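Local coordinates for protein sugar isomerase (Sinorhizobium meliloti, PDB 3QC0) that probably isomerises sugars, binding a zinc ion in a TIM barrel of the xylose isomerase-like family, at residues 174-178 / 179-183; 185-188 / 189-193; 207-210 / 211-215; 225-229 / 230-234. One frame throughout, in Å; residues are numbered along the deposited sequence.

How the interactions relate
The four contacts follow in sequence on a closed barrel of eight parallel strands. Interaction 1 turns from strand 172-177 into helix 178-181; interaction 2 opens helix 187-196. Interactions 3 and 4 occupy the loop after strand 200-205 and the start of helix 229-238. Interaction 1 touches the others, its centre about 11 Å from those of interactions 2 and 4 and about 15 Å from interaction 3's. Ile-232 meets both Val-178 and Leu-187, joining interactions 1, 2 and 4 by apolar packing, while Asp-207 ties interaction 3 to 225-229. Interactions 2 and 3, centres about 23 Å apart, do not touch. Interactions 1, 3 and 4 gather where strands 172-177 and 200-205, bearing zinc ligands Asp-177 and His-204, run into loops.

Interaction 1: 174-178 / 179-183; sequences VAIDV and YHVWW
The indole of Trp-182 meets the carbonyl oxygen of Val-178 at its edge, in the ring plane, with CD1 3.3 Å from that O; Tyr-179 O lies at the edge too. CB of Trp-183 sits over the centre of one face, 3.9 Å above the plane, and Trp-208 and Ile-227 pack on this indole. The His-180 ring lies obliquely to Asp-177, His-180 CD2 3.5 Å from Asp-177 CB, ring and carboxylate planes 53° apart. Extended away from its own backbone N (chi1 -179°), the Asp-177 carboxylate serves different partners through its two oxygens. OD1 takes the N-H of Tyr-179 at 2.9 Å on its anti side, the N-cap bond of helix 178-181, and the carbonyl O of Asp-177 accepts from His-180 N at 2.9 Å. OD2 binds zinc, alongside Glu-142, His-204 and Glu-248, and is hydrogen-bonded to Arg-219. With an alanine here the zinc would probably lose a ligand and the Tyr-179 N-H its cap. Ile-176 CG2 meets Val-181 CG2 at 3.8 Å, the side chains crossing at about a right angle. One carboxylate thus joins metal binding to helix capping, and the OD1 cap probably steadies the orientation in which OD2 reaches the zinc.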
loop_
_atom_site.group_PDB
_atom_site.type_symbol
_atom_site.label_atom_id
_atom_site.label_comp_id
_atom_site.label_asym_id
_atom_site.label_seq_id
_atom_site.Cartn_x
_atom_site.Cartn_y
_atom_site.Cartn_z
ATOM N N VAL A 174 11.778 12.454 9.677
ATOM C CA VAL A 174 11.291 11.225 9.044
ATOM C C VAL A 174 12.373 10.157 8.916
ATOM O O VAL A 174 13.546 10.465 8.703
ATOM C CB VAL A 174 10.629 11.524 7.640
ATOM C CG1 VAL A 174 9.377 12.396 7.796
ATOM C CG2 VAL A 174 11.641 12.128 6.623
ATOM N N ALA A 175 11.959 8.900 9.009
ATOM C CA ALA A 175 12.744 7.754 8.609
ATOM C C ALA A 175 12.179 7.249 7.287
ATOM O O ALA A 175 11.000 6.926 7.197
ATOM C CB ALA A 175 12.660 6.626 9.678
ATOM N N ILE A 176 13.044 7.196 6.291
ATOM C CA ILE A 176 12.660 6.789 4.939
ATOM C C ILE A 176 13.095 5.354 4.715
ATOM O O ILE A 176 14.286 5.070 4.565
ATOM C CB ILE A 176 13.230 7.752 3.849
ATOM C CG1 ILE A 176 12.841 9.227 4.108
ATOM C CG2 ILE A 176 12.757 7.281 2.436
ATOM C CD1 ILE A 176 13.509 10.220 3.155
ATOM N N ASP A 177 12.124 4.440 4.743
ATOM C CA ASP A 177 12.372 2.998 4.586
ATOM C C ASP A 177 11.853 2.625 3.220
ATOM O O ASP A 177 10.687 2.843 2.921
ATOM C CB ASP A 177 11.645 2.256 5.704
ATOM C CG ASP A 177 11.839 0.752 5.680
ATOM O OD1 ASP A 177 12.021 0.190 4.590
ATOM O OD2 ASP A 177 11.791 0.152 6.785
ATOM N N VAL A 178 12.751 2.162 2.364
ATOM C CA VAL A 178 12.401 1.897 0.963
ATOM C C VAL A 178 11.235 0.929 0.865
ATOM O O VAL A 178 10.441 1.027 -0.079
ATOM C CB VAL A 178 13.607 1.380 0.158
ATOM C CG1 VAL A 178 14.724 2.479 0.159
ATOM C CG2 VAL A 178 14.149 0.034 0.685
ATOM N N TYR A 179 11.105 0.017 1.822
ATOM C CA TYR A 179 10.010 -0.953 1.758
ATOM C C TYR A 179 8.664 -0.256 1.782
ATOM O O TYR A 179 7.721 -0.634 1.136
ATOM C CB TYR A 179 10.063 -1.958 2.920
ATOM C CG TYR A 179 9.385 -3.268 2.615
ATOM C CD1 TYR A 179 9.939 -4.153 1.693
ATOM C CD2 TYR A 179 8.193 -3.640 3.238
ATOM C CE1 TYR A 179 9.317 -5.355 1.384
ATOM C CE2 TYR A 179 7.575 -4.861 2.958
ATOM C CZ TYR A 179 8.149 -5.718 2.022
ATOM O OH TYR A 179 7.566 -6.940 1.745
ATOM N N HIS A 180 8.589 0.799 2.584
ATOM C CA HIS A 180 7.332 1.464 2.850
ATOM C C HIS A 180 6.980 2.514 1.806
ATOM O O HIS A 180 5.791 2.881 1.685
ATOM C CB HIS A 180 7.391 2.141 4.224
ATOM C CG HIS A 180 7.600 1.179 5.341
ATOM N ND1 HIS A 180 6.910 -0.015 5.416
ATOM C CD2 HIS A 180 8.405 1.230 6.437
ATOM C CE1 HIS A 180 7.314 -0.672 6.495
ATOM N NE2 HIS A 180 8.210 0.064 7.131
ATOM N N VAL A 181 8.004 3.058 1.121
ATOM C CA VAL A 181 7.796 4.237 0.263
ATOM C C VAL A 181 8.137 4.070 -1.223
ATOM O O VAL A 181 7.831 4.984 -1.994
ATOM C CB VAL A 181 8.622 5.483 0.808
ATOM C CG1 VAL A 181 8.361 5.743 2.280
ATOM C CG2 VAL A 181 10.159 5.320 0.547
ATOM N N TRP A 182 8.786 2.969 -1.619
ATOM C CA TRP A 182 9.375 2.863 -2.962
ATOM C C TRP A 182 8.335 3.091 -4.075
ATOM O O TRP A 182 8.673 3.586 -5.141
ATOM C CB TRP A 182 10.050 1.514 -3.187
ATOM C CG TRP A 182 9.104 0.395 -3.336
ATOM C CD1 TRP A 182 8.494 -0.303 -2.360
ATOM C CD2 TRP A 182 8.579 -0.101 -4.582
ATOM N NE1 TRP A 182 7.628 -1.232 -2.911
ATOM C CE2 TRP A 182 7.679 -1.126 -4.279
ATOM C CE3 TRP A 182 8.841 0.204 -5.894
ATOM C CZ2 TRP A 182 6.994 -1.848 -5.277
ATOM C CZ3 TRP A 182 8.164 -0.465 -6.884
ATOM C CH2 TRP A 182 7.238 -1.504 -6.573
ATOM N N TRP A 183 7.101 2.675 -3.807
ATOM C CA TRP A 183 5.984 2.683 -4.761
ATOM C C TRP A 183 5.368 4.048 -4.970
ATOM O O TRP A 183 4.586 4.259 -5.881
ATOM C CB TRP A 183 4.886 1.669 -4.236
ATOM C CG TRP A 183 4.396 2.170 -2.947
ATOM C CD1 TRP A 183 4.932 1.881 -1.714
ATOM C CD2 TRP A 183 3.426 3.197 -2.718
ATOM N NE1 TRP A 183 4.345 2.637 -0.754
ATOM C CE2 TRP A 183 3.434 3.472 -1.331
ATOM C CE3 TRP A 183 2.517 3.900 -3.544
ATOM C CZ2 TRP A 183 2.608 4.415 -0.751
ATOM C CZ3 TRP A 183 1.707 4.841 -2.962
ATOM C CH2 TRP A 183 1.757 5.097 -1.584
#

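Interaction 2: 185-188 / 189-193; sequences PDLA and NQIAR
Gln-190 folds back over Asp-186 at the start of helix 187-196. Its CB lies 3.6 Å from Asp-186 O, and CG is closer still, 3.3 Å from the same oxygen. A bend at chi2 (-61°) then swings the amide toward the Asp-186 carboxylate. There Gln-190 NE2 gives a nearly straight hydrogen bond (173°) to Asp-186 OD2 at 3.0 Å; the acceptor lies in the amide plane, but the donor comes from above the carboxylate plane. The other end of the Gln-190 amide, OE1, takes a bond from Arg-193 NH1 at 2.9 Å. Arg-193 itself is salt-bridged through NH2 to Asp-163 and Glu-166, so the amide is gripped at both ends. Asp-186 OD1 receives Asn-189 ND2 at 2.9 Å on its syn lone pair, and a water that donates to OD1 accepts from Asn-189 N. A leucine in place of Asp-186 would probably leave Asn-189 ND2 and Gln-190 NE2 without their acceptor, the Gln-190 amide then held, among the bonds described, only through OE1 by Arg-193. On the buried side Leu-187 CG touches Ile-191 CD1 at 3.8 Å; both pack on helix 229-238, Leu-187 on helix 158-168 as well. Asp-186 occupies the N-cap position without a direct capping bond: its carboxylate reaches the Asn-189 N-H through water and gathers two side-chain amides, at the first turn of an outer helix of a TIM barrel.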
loop_
_atom_site.group_PDB
_atom_site.type_symbol
_atom_site.label_atom_id
_atom_site.label_comp_id
_atom_site.label_asym_id
_atom_site.label_seq_id
_atom_site.Cartn_x
_atom_site.Cartn_y
_atom_site.Cartn_z
ATOM N N PRO A 185 4.142 7.378 -6.115
ATOM C CA PRO A 185 4.390 8.086 -7.359
ATOM C C PRO A 185 4.997 9.459 -7.154
ATOM O O PRO A 185 5.590 9.968 -8.104
ATOM C CB PRO A 185 3.010 8.102 -8.061
ATOM C CG PRO A 185 2.067 7.764 -7.138
ATOM C CD PRO A 185 2.731 7.005 -5.980
ATOM N N ASP A 186 4.818 10.032 -5.973
ATOM C CA ASP A 186 5.374 11.361 -5.697
ATOM C C ASP A 186 6.662 11.308 -4.859
ATOM O O ASP A 186 7.089 12.322 -4.262
ATOM C CB ASP A 186 4.358 12.246 -5.012
ATOM C CG ASP A 186 4.664 13.762 -5.250
ATOM O OD1 ASP A 186 5.259 14.122 -6.295
ATOM O OD2 ASP A 186 4.309 14.571 -4.399
ATOM N N LEU A 187 7.323 10.151 -4.852
ATOM C CA LEU A 187 8.495 9.937 -3.973
ATOM C C LEU A 187 9.612 10.920 -4.242
ATOM O O LEU A 187 10.172 11.483 -3.293
ATOM C CB LEU A 187 9.041 8.526 -4.118
ATOM C CG LEU A 187 10.175 8.124 -3.184
ATOM C CD1 LEU A 187 9.745 8.322 -1.690
ATOM C CD2 LEU A 187 10.678 6.710 -3.497
ATOM N N ALA A 188 9.933 11.176 -5.505
ATOM C CA ALA A 188 11.042 12.112 -5.800
ATOM C C ALA A 188 10.788 13.497 -5.237
ATOM O O ALA A 188 11.663 14.078 -4.597
ATOM C CB ALA A 188 11.264 12.227 -7.306
ATOM N N ASN A 189 9.606 14.041 -5.422
ATOM C CA ASN A 189 9.305 15.380 -4.908
ATOM C C ASN A 189 9.299 15.368 -3.382
ATOM O O ASN A 189 9.756 16.319 -2.758
ATOM C CB ASN A 189 7.940 15.873 -5.367
ATOM C CG ASN A 189 7.938 16.405 -6.806
ATOM O OD1 ASN A 189 8.973 16.886 -7.325
ATOM N ND2 ASN A 189 6.761 16.343 -7.446
ATOM N N GLN A 190 8.809 14.304 -2.760
ATOM C CA GLN A 190 8.735 14.287 -1.299
ATOM C C GLN A 190 10.097 14.085 -0.657
ATOM O O GLN A 190 10.365 14.697 0.398
ATOM C CB GLN A 190 7.718 13.239 -0.818
ATOM C CG GLN A 190 6.281 13.565 -1.295
ATOM C CD GLN A 190 5.756 14.879 -0.783
ATOM O OE1 GLN A 190 6.074 15.327 0.335
ATOM N NE2 GLN A 190 4.946 15.542 -1.604
ATOM N N ILE A 191 11.006 13.337 -1.297
ATOM C CA ILE A 191 12.393 13.261 -0.803
ATOM C C ILE A 191 13.043 14.642 -0.874
ATOM O O ILE A 191 13.709 15.075 0.083
ATOM C CB ILE A 191 13.219 12.238 -1.556
ATOM C CG1 ILE A 191 12.741 10.815 -1.235
ATOM C CG2 ILE A 191 14.718 12.313 -1.190
ATOM C CD1 ILE A 191 13.405 9.708 -2.094
ATOM N N ALA A 192 12.877 15.331 -1.995
ATOM C CA ALA A 192 13.430 16.687 -2.160
ATOM C C ALA A 192 12.856 17.621 -1.120
ATOM O O ALA A 192 13.589 18.407 -0.509
ATOM C CB ALA A 192 13.169 17.198 -3.571
ATOM N N ARG A 193 11.551 17.527 -0.874
ATOM C CA ARG A 193 10.859 18.302 0.159
ATOM C C ARG A 193 11.424 18.031 1.556
ATOM O O ARG A 193 11.710 18.988 2.311
ATOM C CB ARG A 193 9.362 18.011 0.151
ATOM C CG ARG A 193 8.552 18.788 1.164
ATOM C CD ARG A 193 7.119 18.353 1.109
ATOM N NE ARG A 193 6.355 18.848 2.211
ATOM C CZ ARG A 193 5.314 18.263 2.782
ATOM N NH1 ARG A 193 4.836 17.115 2.304
ATOM N NH2 ARG A 193 4.714 18.864 3.795
HETATM O O HOH W 1 7.761 13.120 -7.424
#

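Interaction 3: 207-210 / 211-215; sequences DWLV and PTKDM
Two torsions bring Thr-212 over Trp-208: the indole swings opposite its own backbone N (chi1 -176°), and OG1 of the threonine lies beside its backbone N (chi1 -70°). OG1 comes to rest 3.5 Å above one ring face, offset toward the rim, nearest NE1 and CE2. A cis peptide between Val-210 and Pro-211 makes a type VIb turn, its ends at Leu-209 and Thr-212. Thr-212 OG1 donates to Leu-209 O at 2.7 Å, tilted from the carbonyl plane. A water completes the link, giving a hydrogen to Thr-212 OG1 at 2.7 Å and accepting from Leu-209 N at 3.0 Å; it hangs over the same indole face. Further on, the bent chain of Lys-213 lays NZ 3.7 Å from Leu-209 CD1, while its charge is met by the carboxylate of Asp-218. Trp-208 also meets the rings of Tyr-179 and His-145, and packs on Ala-150 of the second subunit; Thr-212 touches Met-215 of that subunit. The threonine hydroxyl is used both as donor and as acceptor, so its rotation is probably well fixed, and one turn at the subunit interface is held by a side chain and a water without regular secondary structure.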
loop_
_atom_site.group_PDB
_atom_site.type_symbol
_atom_site.label_atom_id
_atom_site.label_comp_id
_atom_site.label_asym_id
_atom_site.label_seq_id
_atom_site.Cartn_x
_atom_site.Cartn_y
_atom_site.Cartn_z
ATOM N N ASP A 207 14.550 -4.901 0.136
ATOM C CA ASP A 207 13.984 -4.932 -1.190
ATOM C C ASP A 207 12.558 -5.467 -1.190
ATOM O O ASP A 207 12.132 -6.133 -0.230
ATOM C CB ASP A 207 14.867 -5.769 -2.150
ATOM C CG ASP A 207 14.998 -5.140 -3.545
ATOM O OD1 ASP A 207 14.056 -4.402 -3.983
ATOM O OD2 ASP A 207 16.029 -5.403 -4.238
ATOM N N TRP A 208 11.850 -5.141 -2.268
ATOM C CA TRP A 208 10.498 -5.604 -2.518
ATOM C C TRP A 208 10.534 -6.743 -3.517
ATOM O O TRP A 208 10.908 -6.544 -4.667
ATOM C CB TRP A 208 9.617 -4.436 -3.031
ATOM C CG TRP A 208 8.181 -4.878 -3.192
ATOM C CD1 TRP A 208 7.635 -5.528 -4.279
ATOM C CD2 TRP A 208 7.121 -4.765 -2.237
ATOM N NE1 TRP A 208 6.308 -5.771 -4.061
ATOM C CE2 TRP A 208 5.968 -5.322 -2.813
ATOM C CE3 TRP A 208 7.011 -4.188 -0.999
ATOM C CZ2 TRP A 208 4.761 -5.367 -2.145
ATOM C CZ3 TRP A 208 5.828 -4.249 -0.323
ATOM C CH2 TRP A 208 4.701 -4.805 -0.908
ATOM N N LEU A 209 10.193 -7.940 -3.049
ATOM C CA LEU A 209 10.286 -9.143 -3.882
ATOM C C LEU A 209 9.092 -9.297 -4.808
ATOM O O LEU A 209 7.991 -8.889 -4.477
ATOM C CB LEU A 209 10.439 -10.379 -2.991
ATOM C CG LEU A 209 11.668 -10.414 -2.070
ATOM C CD1 LEU A 209 11.551 -11.683 -1.194
ATOM C CD2 LEU A 209 12.962 -10.303 -2.904
ATOM N N VAL A 210 9.342 -9.955 -5.943
ATOM C CA VAL A 210 8.272 -10.361 -6.852
ATOM C C VAL A 210 8.336 -11.896 -7.021
ATOM O O VAL A 210 9.270 -12.406 -7.636
ATOM C CB VAL A 210 8.355 -9.643 -8.231
ATOM C CG1 VAL A 210 7.305 -10.226 -9.220
ATOM C CG2 VAL A 210 8.185 -8.111 -8.050
ATOM N N PRO A 211 7.342 -12.617 -6.491
ATOM C CA PRO A 211 6.225 -12.160 -5.677
ATOM C C PRO A 211 6.662 -11.889 -4.244
ATOM O O PRO A 211 7.709 -12.386 -3.798
ATOM C CB PRO A 211 5.285 -13.362 -5.684
ATOM C CG PRO A 211 6.249 -14.523 -5.726
ATOM C CD PRO A 211 7.298 -14.091 -6.689
ATOM N N THR A 212 5.846 -11.099 -3.557
ATOM C CA THR A 212 5.935 -10.987 -2.106
ATOM C C THR A 212 4.972 -11.983 -1.497
ATOM O O THR A 212 3.796 -12.049 -1.866
ATOM C CB THR A 212 5.698 -9.536 -1.626
ATOM O OG1 THR A 212 6.815 -8.725 -2.026
ATOM C CG2 THR A 212 5.473 -9.460 -0.121
ATOM N N LYS A 213 5.505 -12.787 -0.578
ATOM C CA LYS A 213 4.830 -14.003 -0.098
ATOM C C LYS A 213 4.190 -13.884 1.279
ATOM O O LYS A 213 3.524 -14.836 1.751
ATOM C CB LYS A 213 5.820 -15.176 -0.154
ATOM C CG LYS A 213 6.437 -15.397 -1.565
ATOM C CD LYS A 213 7.546 -16.507 -1.615
ATOM C CE LYS A 213 8.852 -16.060 -0.872
ATOM N NZ LYS A 213 9.513 -14.805 -1.455
ATOM N N ASP A 214 4.346 -12.718 1.908
ATOM C CA ASP A 214 3.782 -12.474 3.213
ATOM C C ASP A 214 3.783 -10.955 3.369
ATOM O O ASP A 214 4.668 -10.306 2.849
ATOM C CB ASP A 214 4.633 -13.100 4.319
ATOM C CG ASP A 214 3.963 -13.037 5.681
ATOM O OD1 ASP A 214 3.219 -13.973 6.009
ATOM O OD2 ASP A 214 4.169 -12.088 6.461
HETATM N N MSE A 215 2.804 -10.427 4.076
HETATM C CA MSE A 215 2.681 -8.984 4.244
HETATM C C MSE A 215 3.681 -8.398 5.192
HETATM O O MSE A 215 3.889 -7.193 5.152
HETATM C CB MSE A 215 1.288 -8.656 4.710
HETATM C CG MSE A 215 0.288 -8.920 3.594
HETATM SE SE MSE A 215 -1.568 -8.840 4.110
HETATM C CE MSE A 215 -1.598 -6.980 4.027
HETATM O O HOH W 2 8.851 -8.177 -0.341
#

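Interaction 4: 225-229 / 230-234; sequences GVIDL and KGIRR
Ile-227 and Ile-232 make the tight side of this contact: CG2 of Ile-227 lies 3.6 Å from CD1 of Ile-232, the two side chains crossing obliquely where the loop enters helix 229-238. Both branches owe their place to similar torsions, since each isoleucine sets CG1 beside its backbone N and CG2 opposite that nitrogen (chi1 -60° and -69°). Val-178 of helix 178-181 packs against both and against Leu-229, while Trp-208 also touches Ile-227. The backbone winds closely here as well, with Ile-232 N bound to Asp-228 O at 3.0 Å and Arg-233 N to Leu-229 O at 2.9 Å. Buried Arg-233 turns its guanidinium away to a salt bridge with Glu-237.

The other side opens to solvent at Lys-230 and Arg-234, and beyond the cap is held by weaker links. Asp-228, the N-cap residue and the centre of an inverse gamma turn, accepts the N-H of Gly-231 on OD1 at 2.9 Å, the donor standing well above the carboxylate plane (58°). Its OD2 takes a hydrogen from a water at 2.7 Å, and that water accepts only a weak bond from Arg-234 NH2. The guanidinium of Arg-234 lays one face on Gly-231 CA, 3.5 Å from its plane, with Lys-230 CD at its edge. Asp-228 OD1 and Arg-234 NH1 remain 5.0 Å apart, so no salt bridge forms. The carboxylate therefore works chiefly as a cap: its negative charge at the helix N-terminus is probably favourable, and the nearby arginine probably adds a weaker, water-relayed attraction.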
loop_
_atom_site.group_PDB
_atom_site.type_symbol
_atom_site.label_atom_id
_atom_site.label_comp_id
_atom_site.label_asym_id
_atom_site.label_seq_id
_atom_site.Cartn_x
_atom_site.Cartn_y
_atom_site.Cartn_z
ATOM N N GLY A 225 15.107 -7.963 -5.208
ATOM C CA GLY A 225 13.788 -7.446 -5.614
ATOM C C GLY A 225 13.890 -6.361 -6.670
ATOM O O GLY A 225 14.840 -6.316 -7.441
ATOM N N VAL A 226 12.888 -5.472 -6.686
ATOM C CA VAL A 226 12.661 -4.529 -7.773
ATOM C C VAL A 226 12.860 -3.073 -7.435
ATOM O O VAL A 226 12.624 -2.209 -8.289
ATOM C CB VAL A 226 11.234 -4.692 -8.334
ATOM C CG1 VAL A 226 11.047 -6.106 -8.841
ATOM C CG2 VAL A 226 10.182 -4.244 -7.316
ATOM N N ILE A 227 13.261 -2.752 -6.216
ATOM C CA ILE A 227 13.408 -1.351 -5.843
ATOM C C ILE A 227 14.643 -0.749 -6.475
ATOM O O ILE A 227 15.704 -1.351 -6.480
ATOM C CB ILE A 227 13.470 -1.159 -4.302
ATOM C CG1 ILE A 227 12.170 -1.677 -3.646
ATOM C CG2 ILE A 227 13.731 0.315 -3.949
ATOM C CD1 ILE A 227 12.097 -1.492 -2.141
ATOM N N ASP A 228 14.504 0.451 -7.012
ATOM C CA ASP A 228 15.644 1.207 -7.531
ATOM C C ASP A 228 16.371 1.831 -6.350
ATOM O O ASP A 228 16.263 3.046 -6.107
ATOM C CB ASP A 228 15.114 2.245 -8.512
ATOM C CG ASP A 228 16.191 3.137 -9.127
ATOM O OD1 ASP A 228 17.401 2.911 -8.924
ATOM O OD2 ASP A 228 15.804 4.118 -9.850
ATOM N N LEU A 229 17.092 0.968 -5.598
ATOM C CA LEU A 229 17.798 1.384 -4.378
ATOM C C LEU A 229 18.794 2.493 -4.694
ATOM O O LEU A 229 18.869 3.507 -3.977
ATOM C CB LEU A 229 18.465 0.181 -3.710
ATOM C CG LEU A 229 17.506 -0.861 -3.144
ATOM C CD1 LEU A 229 18.223 -2.195 -2.817
ATOM C CD2 LEU A 229 16.736 -0.293 -1.917
ATOM N N LYS A 230 19.548 2.316 -5.770
ATOM C CA LYS A 230 20.550 3.289 -6.195
ATOM C C LYS A 230 19.912 4.655 -6.413
ATOM O O LYS A 230 20.403 5.668 -5.936
ATOM C CB LYS A 230 21.242 2.778 -7.471
ATOM C CG LYS A 230 22.268 3.659 -8.165
ATOM C CD LYS A 230 22.536 3.124 -9.651
ATOM C CE LYS A 230 23.958 3.357 -10.197
ATOM N NZ LYS A 230 24.336 2.464 -11.394
ATOM N N GLY A 231 18.793 4.679 -7.141
ATOM C CA GLY A 231 18.094 5.924 -7.423
ATOM C C GLY A 231 17.544 6.640 -6.190
ATOM O O GLY A 231 17.656 7.853 -6.045
ATOM N N ILE A 232 16.934 5.883 -5.293
ATOM C CA ILE A 232 16.414 6.450 -4.069
ATOM C C ILE A 232 17.591 7.058 -3.260
ATOM O O ILE A 232 17.491 8.182 -2.762
ATOM C CB ILE A 232 15.630 5.409 -3.239
ATOM C CG1 ILE A 232 14.308 5.021 -3.961
ATOM C CG2 ILE A 232 15.362 5.914 -1.811
ATOM C CD1 ILE A 232 13.538 3.885 -3.285
ATOM N N ARG A 233 18.687 6.306 -3.131
ATOM C CA ARG A 233 19.830 6.782 -2.327
ATOM C C ARG A 233 20.409 8.032 -2.948
ATOM O O ARG A 233 20.781 8.939 -2.206
ATOM C CB ARG A 233 20.894 5.731 -2.164
ATOM C CG ARG A 233 22.119 6.221 -1.359
ATOM C CD ARG A 233 21.797 6.499 0.101
ATOM N NE ARG A 233 22.949 7.113 0.789
ATOM C CZ ARG A 233 22.976 7.391 2.086
ATOM N NH1 ARG A 233 21.942 7.109 2.875
ATOM N NH2 ARG A 233 24.058 7.975 2.610
ATOM N N ARG A 234 20.514 8.082 -4.275
ATOM C CA ARG A 234 21.032 9.288 -4.932
ATOM C C ARG A 234 20.151 10.490 -4.622
ATOM O O ARG A 234 20.631 11.606 -4.377
ATOM C CB ARG A 234 21.164 9.119 -6.460
ATOM C CG ARG A 234 22.286 8.191 -6.910
ATOM C CD ARG A 234 22.539 8.314 -8.445
ATOM N NE ARG A 234 21.281 8.570 -9.181
ATOM C CZ ARG A 234 20.519 7.654 -9.809
ATOM N NH1 ARG A 234 20.866 6.368 -9.868
ATOM N NH2 ARG A 234 19.397 8.040 -10.407
HETATM O O HOH W 3 16.476 6.655 -10.650
#